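Local coordinates for protein transcription elongation factor Spt5 (Methanocaldococcus jannaschii, PDB 3LPE) that stimulates transcription elongation as the partner of Spt4, its NGN domain, the part modelled here, mediating the interaction with RNA polymerase, at residues Ile81-Glu84 against Glu85-Leu89. Sequence-based numbering, arbitrary orientation.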
ATOM      1  N   ILE A  81       8.711   3.705  11.250  1.00 27.30           N
ATOM      2  CA  ILE A  81       9.359   2.510  10.735  1.00 26.66           C
ATOM      3  C   ILE A  81      10.400   2.936   9.708  1.00 33.00           C
ATOM      4  O   ILE A  81      10.072   3.670   8.775  1.00 39.17           O
ATOM      5  CB  ILE A  81       8.364   1.614  10.019  1.00 24.14           C
ATOM      6  CG1 ILE A  81       7.082   1.416  10.863  1.00 31.44           C
ATOM      7  CG2 ILE A  81       9.002   0.272   9.657  1.00 37.23           C
ATOM      8  CD1 ILE A  81       7.316   0.732  12.197  1.00 34.65           C
ATOM      9  N   ALA A  82      11.640   2.477   9.872  1.00 36.58           N
ATOM     10  CA  ALA A  82      12.714   2.799   8.916  1.00 37.75           C
ATOM     11  C   ALA A  82      12.518   2.081   7.581  1.00 43.13           C
ATOM     12  O   ALA A  82      12.042   0.946   7.532  1.00 31.85           O
ATOM     13  CB  ALA A  82      14.088   2.470   9.498  1.00 40.08           C
ATOM     14  N   ILE A  83      12.906   2.742   6.495  1.00 36.85           N
ATOM     15  CA  ILE A  83      12.708   2.187   5.159  1.00 34.98           C
ATOM     16  C   ILE A  83      13.372   0.812   5.008  1.00 41.74           C
ATOM     17  O   ILE A  83      12.831  -0.078   4.341  1.00 36.03           O
ATOM     18  CB  ILE A  83      13.195   3.171   4.065  1.00 37.55           C
ATOM     19  CG1 ILE A  83      12.748   2.705   2.679  1.00 51.84           C
ATOM     20  CG2 ILE A  83      14.701   3.364   4.133  1.00 46.67           C
ATOM     21  CD1 ILE A  83      11.232   2.828   2.452  1.00 37.53           C
ATOM     22  N   GLU A  84      14.524   0.628   5.646  1.00 34.80           N
ATOM     23  CA  GLU A  84      15.218  -0.663   5.596  1.00 52.83           C
ATOM     24  C   GLU A  84      14.424  -1.831   6.185  1.00 40.47           C
ATOM     25  O   GLU A  84      14.611  -2.969   5.760  1.00 38.00           O
ATOM     26  CB  GLU A  84      16.604  -0.598   6.257  1.00 64.90           C
ATOM     27  CG  GLU A  84      16.762   0.527   7.248  1.00 71.58           C
ATOM     28  CD  GLU A  84      16.971   1.852   6.550  1.00 69.38           C
ATOM     29  OE1 GLU A  84      17.667   1.864   5.510  1.00 70.05           O
ATOM     30  OE2 GLU A  84      16.435   2.872   7.035  1.00 64.29           O
ATOM     31  N   GLU A  85      13.549  -1.557   7.147  1.00 38.57           N
ATOM     32  CA  GLU A  85      12.726  -2.616   7.744  1.00 47.06           C
ATOM     33  C   GLU A  85      11.562  -3.000   6.837  1.00 36.76           C
ATOM     34  O   GLU A  85      10.949  -4.051   6.991  1.00 46.67           O
ATOM     35  CB  GLU A  85      12.242  -2.223   9.161  1.00 41.75           C
ATOM     36  CG  GLU A  85      13.404  -2.144  10.165  1.00 49.92           C
ATOM     37  CD  GLU A  85      12.993  -1.737  11.584  1.00 54.41           C
ATOM     38  OE1 GLU A  85      11.792  -1.521  11.830  1.00 56.64           O
ATOM     39  OE2 GLU A  85      13.894  -1.626  12.447  1.00 72.04           O
ATOM     40  N   ILE A  86      11.294  -2.152   5.854  1.00 37.65           N
ATOM     41  CA  ILE A  86      10.209  -2.360   4.914  1.00 33.73           C
ATOM     42  C   ILE A  86      10.633  -3.060   3.618  1.00 34.56           C
ATOM     43  O   ILE A  86       9.881  -3.854   3.060  1.00 35.88           O
ATOM     44  CB  ILE A  86       9.559  -1.001   4.593  1.00 50.07           C
ATOM     45  CG1 ILE A  86       8.763  -0.522   5.808  1.00 43.19           C
ATOM     46  CG2 ILE A  86       8.686  -1.071   3.348  1.00 51.24           C
ATOM     47  CD1 ILE A  86       8.113   0.812   5.611  1.00 61.33           C
ATOM     48  N   GLU A  87      11.841  -2.765   3.143  1.00 33.91           N
ATOM     49  CA  GLU A  87      12.336  -3.299   1.882  1.00 34.28           C
ATOM     50  C   GLU A  87      12.170  -4.812   1.682  1.00 47.91           C
ATOM     51  O   GLU A  87      11.774  -5.247   0.592  1.00 43.90           O
ATOM     52  CB  GLU A  87      13.794  -2.871   1.647  1.00 46.35           C
ATOM     53  CG  GLU A  87      13.955  -1.359   1.557  1.00 49.30           C
ATOM     54  CD  GLU A  87      15.377  -0.930   1.246  1.00 55.98           C
ATOM     55  OE1 GLU A  87      16.011  -1.559   0.373  1.00 65.19           O
ATOM     56  OE2 GLU A  87      15.848   0.046   1.866  1.00 57.79           O
ATOM     57  N   PRO A  88      12.476  -5.620   2.716  1.00 40.39           N
ATOM     58  CA  PRO A  88      12.301  -7.066   2.541  1.00 48.90           C
ATOM     59  C   PRO A  88      10.847  -7.441   2.249  1.00 41.06           C
ATOM     60  O   PRO A  88      10.596  -8.479   1.635  1.00 43.04           O
ATOM     61  CB  PRO A  88      12.738  -7.639   3.904  1.00 47.38           C
ATOM     62  CG  PRO A  88      13.624  -6.597   4.493  1.00 49.12           C
ATOM     63  CD  PRO A  88      13.014  -5.295   4.052  1.00 42.00           C
ATOM     64  N   LEU A  89       9.907  -6.613   2.690  1.00 36.81           N
ATOM     65  CA  LEU A  89       8.495  -6.860   2.407  1.00 43.84           C
ATOM     66  C   LEU A  89       8.137  -6.660   0.929  1.00 49.45           C
ATOM     67  O   LEU A  89       7.146  -7.209   0.445  1.00 31.77           O
ATOM     68  CB  LEU A  89       7.607  -5.974   3.282  1.00 42.53           C
ATOM     69  CG  LEU A  89       7.805  -6.192   4.786  1.00 37.89           C
ATOM     70  CD1 LEU A  89       6.906  -5.279   5.594  1.00 45.04           C
ATOM     71  CD2 LEU A  89       7.540  -7.630   5.118  1.00 44.23           C
TER
HETATM   72  O   HOH W   1      12.168   1.199  12.523  1.00 30.91           O
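Ala-82 and Ile-83 meet Glu-85, Ile-86 and Glu-87 in a local backbone contact, the first turn of the short C-terminal helix 83-90 of the NGN domain. The helix packs beside the antiparallel sheet, with Ile-12 and Leu-54 under Ile-86, while the chain of DNA-directed RNA polymerase subunit E'' lies against Ile-83 and Ile-86. The turn opens with an i+3 bond: Glu-85 N reaches back to Ala-82 O at 2.9 Å, approaching from above the carbonyl plane. Ile-83 O then takes two donors. Ile-86 N lies 3.0 Å from Ile-83 O and well above the plane of that carbonyl, whereas Glu-87 N, one residue further on, comes in almost straight ahead of it (C=O...N angle 166°). Ile-83 O thus accepts one 3-10-like and one alpha-like bond, both somewhat bent at the hydrogen. One residue later the pattern breaks, because Pro-88 has no N-H to offer Glu-84 O; its ring carbon CD sits 3.3 Å from Glu-84 O instead, where the helix kinks. Among the side chains, Ile-81 and Ile-86 cross at about a right angle, and the CG2 methyl of Ile-81 rests 3.9 Å from CG1 of Ile-86. Glu-87 CG lies beside its own N (chi1 -61°), which donates to Ile-83 O, and is carried to within 3.3 Å of that same oxygen. From there Glu-87 extends past Ile-83, OE2 beside CG1 and CG2. Glu-84 OE1 is 4.5 Å from Glu-87 OE2, a like-charged neighbour; Lys-44 of the E'' subunit makes a long, weak ion pair with that OE2. On the side toward Ile-81, Glu-85 runs out extended, and a water accepts from Ala-82 N at 3.0 Å and donates weakly to Glu-85 OE1.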